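Local coordinates for TSSL (Francisella novicida, PDB 4ACK), which is the cytoplasmic domain of a DotU-family type VI secretion protein, probably an inner-membrane-anchored part of the secretion machinery, at residues 107-121 / 143-155. Residues are numbered along the deposited sequence; the frame is centred on the assembly and turned at random.
Sequences TDNILSENIYPQICY and HSFLAYKKEIDKH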
loop_
_atom_site.group_PDB
_atom_site.type_symbol
_atom_site.label_atom_id
_atom_site.label_comp_id
_atom_site.label_asym_id
_atom_site.label_seq_id
_atom_site.Cartn_x
_atom_site.Cartn_y
_atom_site.Cartn_z
ATOM N N THR A 107 7.096 -9.146 -0.107
ATOM C CA THR A 107 8.289 -8.728 -0.806
ATOM C C THR A 107 9.301 -9.897 -0.896
ATOM O O THR A 107 9.861 -10.124 -1.972
ATOM C CB THR A 107 8.916 -7.497 -0.144
ATOM O OG1 THR A 107 7.915 -6.428 -0.078
ATOM C CG2 THR A 107 10.165 -7.023 -0.899
ATOM N N ASP A 108 9.515 -10.633 0.227
ATOM C CA ASP A 108 10.287 -11.879 0.197
ATOM C C ASP A 108 9.796 -12.815 -0.913
ATOM O O ASP A 108 10.577 -13.342 -1.644
ATOM C CB ASP A 108 10.199 -12.659 1.538
ATOM C CG ASP A 108 10.893 -11.929 2.682
ATOM O OD1 ASP A 108 11.833 -11.153 2.448
ATOM O OD2 ASP A 108 10.440 -12.096 3.825
ATOM N N ASN A 109 8.503 -13.044 -0.985
ATOM C CA ASN A 109 7.980 -13.950 -1.966
ATOM C C ASN A 109 8.252 -13.507 -3.402
ATOM O O ASN A 109 8.865 -14.272 -4.169
ATOM C CB ASN A 109 6.525 -14.173 -1.737
ATOM C CG ASN A 109 6.250 -14.925 -0.412
ATOM O OD1 ASN A 109 7.181 -15.398 0.243
ATOM N ND2 ASN A 109 4.972 -15.044 -0.035
ATOM N N ILE A 110 7.901 -12.265 -3.748
ATOM C CA ILE A 110 8.122 -11.801 -5.136
ATOM C C ILE A 110 9.581 -11.696 -5.446
ATOM O O ILE A 110 9.971 -11.771 -6.600
ATOM C CB ILE A 110 7.407 -10.495 -5.453
ATOM C CG1 ILE A 110 8.073 -9.262 -4.813
ATOM C CG2 ILE A 110 5.954 -10.640 -5.093
ATOM C CD1 ILE A 110 7.279 -7.914 -5.186
ATOM N N LEU A 111 10.415 -11.554 -4.411
ATOM C CA LEU A 111 11.856 -11.454 -4.692
ATOM C C LEU A 111 12.550 -12.824 -4.837
ATOM O O LEU A 111 13.632 -12.908 -5.419
ATOM C CB LEU A 111 12.628 -10.569 -3.671
ATOM C CG LEU A 111 12.546 -9.026 -3.748
ATOM C CD1 LEU A 111 13.194 -8.474 -2.506
ATOM C CD2 LEU A 111 13.275 -8.436 -5.006
ATOM N N SER A 112 12.013 -13.829 -4.191
ATOM C CA SER A 112 12.524 -15.173 -4.257
ATOM C C SER A 112 12.312 -15.891 -5.572
ATOM O O SER A 112 13.174 -16.568 -6.046
ATOM C CB SER A 112 12.030 -16.001 -3.098
ATOM O OG SER A 112 10.817 -16.575 -3.401
ATOM N N GLU A 113 11.144 -15.718 -6.153
ATOM C CA GLU A 113 10.777 -16.375 -7.387
ATOM C C GLU A 113 10.472 -15.438 -8.512
ATOM O O GLU A 113 9.671 -14.549 -8.402
ATOM C CB GLU A 113 9.535 -17.183 -7.164
ATOM C CG GLU A 113 9.771 -18.496 -6.565
ATOM C CD GLU A 113 8.545 -19.329 -6.625
ATOM O OE1 GLU A 113 7.661 -19.104 -5.803
ATOM O OE2 GLU A 113 8.461 -20.196 -7.496
ATOM N N ASN A 114 11.085 -15.682 -9.636
ATOM C CA ASN A 114 10.869 -14.798 -10.738
ATOM C C ASN A 114 9.644 -15.108 -11.568
ATOM O O ASN A 114 9.712 -15.120 -12.768
ATOM C CB ASN A 114 12.073 -14.876 -11.625
ATOM C CG ASN A 114 12.342 -13.614 -12.297
ATOM O OD1 ASN A 114 11.685 -13.274 -13.273
ATOM N ND2 ASN A 114 13.294 -12.874 -11.778
ATOM N N ILE A 115 8.519 -15.297 -10.908
ATOM C CA ILE A 115 7.239 -15.554 -11.562
ATOM C C ILE A 115 6.253 -14.373 -11.708
ATOM O O ILE A 115 5.257 -14.491 -12.423
ATOM C CB ILE A 115 6.467 -16.766 -10.917
ATOM C CG1 ILE A 115 6.441 -16.671 -9.388
ATOM C CG2 ILE A 115 7.048 -18.124 -11.414
ATOM C CD1 ILE A 115 5.525 -17.695 -8.710
ATOM N N TYR A 116 6.529 -13.233 -11.082
ATOM C CA TYR A 116 5.457 -12.261 -10.862
ATOM C C TYR A 116 5.405 -11.166 -11.893
ATOM O O TYR A 116 6.441 -10.776 -12.391
ATOM C CB TYR A 116 5.644 -11.657 -9.475
ATOM C CG TYR A 116 5.458 -12.678 -8.399
ATOM C CD1 TYR A 116 4.180 -13.005 -7.940
ATOM C CD2 TYR A 116 6.558 -13.342 -7.858
ATOM C CE1 TYR A 116 4.014 -13.971 -6.938
ATOM C CE2 TYR A 116 6.400 -14.286 -6.841
ATOM C CZ TYR A 116 5.147 -14.578 -6.384
ATOM O OH TYR A 116 5.036 -15.508 -5.402
ATOM N N PRO A 117 4.208 -10.635 -12.190
ATOM C CA PRO A 117 4.170 -9.530 -13.137
ATOM C C PRO A 117 4.904 -8.309 -12.602
ATOM O O PRO A 117 5.030 -8.151 -11.390
ATOM C CB PRO A 117 2.700 -9.197 -13.245
ATOM C CG PRO A 117 2.041 -9.870 -12.057
ATOM C CD PRO A 117 2.870 -11.077 -11.792
ATOM N N GLN A 118 5.347 -7.439 -13.500
ATOM C CA GLN A 118 6.144 -6.267 -13.144
ATOM C C GLN A 118 5.424 -5.309 -12.178
ATOM O O GLN A 118 6.051 -4.711 -11.338
ATOM C CB GLN A 118 6.523 -5.486 -14.405
ATOM C CG GLN A 118 7.632 -4.502 -14.153
ATOM C CD GLN A 118 8.996 -5.199 -13.987
ATOM O OE1 GLN A 118 9.101 -6.441 -13.810
ATOM N NE2 GLN A 118 10.044 -4.407 -14.061
ATOM N N ILE A 119 4.111 -5.191 -12.315
ATOM C CA ILE A 119 3.310 -4.395 -11.395
ATOM C C ILE A 119 3.482 -4.755 -9.852
ATOM O O ILE A 119 3.306 -3.870 -8.973
ATOM C CB ILE A 119 1.826 -4.356 -11.818
ATOM C CG1 ILE A 119 1.066 -3.342 -10.948
ATOM C CG2 ILE A 119 1.163 -5.776 -11.785
ATOM C CD1 ILE A 119 -0.297 -2.940 -11.456
ATOM N N CYS A 120 3.773 -6.038 -9.548
ATOM C CA CYS A 120 4.080 -6.448 -8.136
ATOM C C CYS A 120 5.247 -5.653 -7.582
ATOM O O CYS A 120 5.113 -5.043 -6.537
ATOM C CB CYS A 120 4.382 -7.948 -8.031
ATOM S SG CYS A 120 2.904 -8.905 -8.294
ATOM N N TYR A 121 6.372 -5.658 -8.308
ATOM C CA TYR A 121 7.571 -4.917 -7.937
ATOM C C TYR A 121 7.424 -3.376 -7.933
ATOM O O TYR A 121 8.139 -2.671 -7.147
ATOM C CB TYR A 121 8.735 -5.336 -8.845
ATOM C CG TYR A 121 8.894 -6.859 -8.897
ATOM C CD1 TYR A 121 8.162 -7.629 -9.800
ATOM C CD2 TYR A 121 9.750 -7.537 -7.997
ATOM C CE1 TYR A 121 8.293 -9.071 -9.855
ATOM C CE2 TYR A 121 9.878 -8.974 -8.021
ATOM C CZ TYR A 121 9.136 -9.730 -8.949
ATOM O OH TYR A 121 9.219 -11.147 -8.949
ATOM N N HIS A 143 19.586 -2.652 8.252
ATOM C CA HIS A 143 20.196 -3.158 7.001
ATOM C C HIS A 143 19.276 -3.959 6.092
ATOM O O HIS A 143 19.374 -3.800 4.907
ATOM C CB HIS A 143 21.538 -3.922 7.242
ATOM C CG HIS A 143 22.624 -3.021 7.762
ATOM N ND1 HIS A 143 23.967 -3.337 7.707
ATOM C CD2 HIS A 143 22.546 -1.778 8.314
ATOM C CE1 HIS A 143 24.667 -2.321 8.205
ATOM N NE2 HIS A 143 23.827 -1.351 8.554
ATOM N N SER A 144 18.437 -4.834 6.646
ATOM C CA SER A 144 17.438 -5.556 5.845
ATOM C C SER A 144 16.452 -4.598 5.170
ATOM O O SER A 144 16.101 -4.810 4.024
ATOM C CB SER A 144 16.718 -6.592 6.671
ATOM O OG SER A 144 17.663 -7.591 7.051
ATOM N N PHE A 145 16.059 -3.516 5.845
ATOM C CA PHE A 145 15.102 -2.591 5.287
ATOM C C PHE A 145 15.741 -1.980 4.049
ATOM O O PHE A 145 15.119 -1.936 2.970
ATOM C CB PHE A 145 14.703 -1.525 6.329
ATOM C CG PHE A 145 13.811 -0.471 5.827
ATOM C CD1 PHE A 145 12.613 -0.786 5.151
ATOM C CD2 PHE A 145 14.152 0.870 6.002
ATOM C CE1 PHE A 145 11.753 0.209 4.676
ATOM C CE2 PHE A 145 13.278 1.915 5.524
ATOM C CZ PHE A 145 12.063 1.562 4.867
ATOM N N LEU A 146 16.981 -1.524 4.183
ATOM C CA LEU A 146 17.649 -0.920 3.048
ATOM C C LEU A 146 17.873 -1.918 1.918
ATOM O O LEU A 146 17.803 -1.540 0.743
ATOM C CB LEU A 146 18.994 -0.321 3.448
ATOM C CG LEU A 146 18.951 0.668 4.604
ATOM C CD1 LEU A 146 20.366 1.057 4.868
ATOM C CD2 LEU A 146 18.077 1.864 4.279
ATOM N N ALA A 147 18.098 -3.172 2.255
ATOM C CA ALA A 147 18.284 -4.182 1.225
ATOM C C ALA A 147 17.011 -4.420 0.412
ATOM O O ALA A 147 17.097 -4.642 -0.782
ATOM C CB ALA A 147 18.809 -5.492 1.820
ATOM N N TYR A 148 15.839 -4.426 1.069
ATOM C CA TYR A 148 14.570 -4.618 0.391
ATOM C C TYR A 148 14.370 -3.543 -0.666
ATOM O O TYR A 148 13.907 -3.811 -1.759
ATOM C CB TYR A 148 13.414 -4.466 1.351
ATOM C CG TYR A 148 13.104 -5.696 2.103
ATOM C CD1 TYR A 148 12.805 -6.884 1.422
ATOM C CD2 TYR A 148 13.119 -5.700 3.505
ATOM C CE1 TYR A 148 12.508 -8.016 2.092
ATOM C CE2 TYR A 148 12.817 -6.848 4.219
ATOM C CZ TYR A 148 12.519 -7.992 3.512
ATOM O OH TYR A 148 12.236 -9.125 4.195
ATOM N N LYS A 149 14.662 -2.309 -0.292
ATOM C CA LYS A 149 14.618 -1.178 -1.215
ATOM C C LYS A 149 15.544 -1.377 -2.401
ATOM O O LYS A 149 15.103 -1.309 -3.534
ATOM C CB LYS A 149 14.948 0.114 -0.445
ATOM C CG LYS A 149 13.729 0.565 0.342
ATOM C CD LYS A 149 13.998 1.270 1.626
ATOM C CE LYS A 149 14.802 2.432 1.411
ATOM N NZ LYS A 149 15.157 3.116 2.684
ATOM N N LYS A 150 16.802 -1.670 -2.144
ATOM C CA LYS A 150 17.812 -1.854 -3.192
ATOM C C LYS A 150 17.355 -3.008 -4.101
ATOM O O LYS A 150 17.330 -2.896 -5.336
ATOM C CB LYS A 150 19.186 -2.125 -2.544
ATOM C CG LYS A 150 20.410 -2.123 -3.525
ATOM C CD LYS A 150 21.709 -2.368 -2.774
ATOM C CE LYS A 150 22.883 -2.546 -3.728
ATOM N NZ LYS A 150 24.135 -2.876 -2.991
ATOM N N GLU A 151 16.929 -4.107 -3.493
ATOM C CA GLU A 151 16.642 -5.314 -4.274
ATOM C C GLU A 151 15.423 -5.139 -5.173
ATOM O O GLU A 151 15.434 -5.559 -6.325
ATOM C CB GLU A 151 16.531 -6.542 -3.365
ATOM C CG GLU A 151 17.872 -6.893 -2.750
ATOM C CD GLU A 151 18.941 -7.157 -3.809
ATOM O OE1 GLU A 151 18.744 -8.108 -4.592
ATOM O OE2 GLU A 151 19.966 -6.420 -3.886
ATOM N N ILE A 152 14.404 -4.478 -4.641
ATOM C CA ILE A 152 13.193 -4.210 -5.375
ATOM C C ILE A 152 13.458 -3.265 -6.565
ATOM O O ILE A 152 12.898 -3.454 -7.629
ATOM C CB ILE A 152 12.064 -3.645 -4.486
ATOM C CG1 ILE A 152 11.371 -4.775 -3.711
ATOM C CG2 ILE A 152 11.073 -2.878 -5.329
ATOM C CD1 ILE A 152 10.405 -5.647 -4.517
ATOM N N ASP A 153 14.292 -2.257 -6.381
ATOM C CA ASP A 153 14.492 -1.315 -7.457
ATOM C C ASP A 153 15.330 -1.936 -8.569
ATOM O O ASP A 153 15.209 -1.542 -9.729
ATOM C CB ASP A 153 15.012 0.026 -6.938
ATOM C CG ASP A 153 13.883 0.864 -6.318
ATOM O OD1 ASP A 153 12.675 0.477 -6.430
ATOM O OD2 ASP A 153 14.189 1.916 -5.715
ATOM N N LYS A 154 16.108 -2.955 -8.209
ATOM C CA LYS A 154 16.913 -3.696 -9.132
ATOM C C LYS A 154 16.044 -4.495 -10.098
ATOM O O LYS A 154 16.597 -5.182 -10.942
ATOM C CB LYS A 154 17.830 -4.650 -8.363
ATOM C CG LYS A 154 19.334 -4.619 -8.737
ATOM C CD LYS A 154 20.261 -5.077 -7.563
ATOM C CE LYS A 154 20.274 -6.622 -7.296
ATOM N NZ LYS A 154 21.520 -7.347 -7.793
ATOM N N HIS A 155 14.710 -4.408 -9.987
ATOM C CA HIS A 155 13.736 -5.160 -10.831
ATOM C C HIS A 155 12.995 -4.299 -11.890
ATOM O O HIS A 155 12.668 -3.114 -11.694
ATOM C CB HIS A 155 12.695 -5.887 -9.950
ATOM C CG HIS A 155 12.972 -7.352 -9.711
ATOM N ND1 HIS A 155 13.759 -7.810 -8.670
ATOM C CD2 HIS A 155 12.523 -8.459 -10.349
ATOM C CE1 HIS A 155 13.820 -9.128 -8.704
ATOM N NE2 HIS A 155 13.079 -9.548 -9.716
#
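Knobs-into-holes packing joins the last modelled helix, 143-153, to two consecutive helices of this all-helical domain: I152 is the knob, and T107, I110, L111 and Y121 form its hole. CD1 of I152 carries the insertion, lying 3.9 Å from CD1 of I110 and 4.0 Å from CD2 of L111, while the CG2 branch of I152 turns to the backbone O of Y121. I124 of helix 118-129 continues the apolar layer against T107, I110 and I152. The axes of helices 107-112 and 143-153 cross at 40°, and beyond the knob aromatic and polar groups join the apolar packing. Where T107 faces Y148, the methyl CG2 comes within 3.5 Å of CD1 of Y148: with OG1 beside the backbone N (chi1 -56°), CG2 is left anti to N and directed at the Y148 ring; OG1 bonds instead to the carbonyl of V103, one turn back. The hydroxyl OH of Y148 donates to OD1 of D108 (2.7 Å) from the syn side, somewhat out of the carboxylate plane, and the ring also meets F104. Near the C-terminal end of helix 143-153, H155 lays its imidazole over the Y121 ring in an offset stack, with planes 5° apart and centroids 4.2 Å apart. CD1 of I110 covers the opposite face of the Y121 ring, offset toward the rim, so both faces are contacted. OH of Y121 is bonded to O of I110 at 2.5 Å, an unusually short and therefore uncertain length. CD2 of L111 reaches ND1 of H155 at 3.7 Å, approaching the imidazole obliquely.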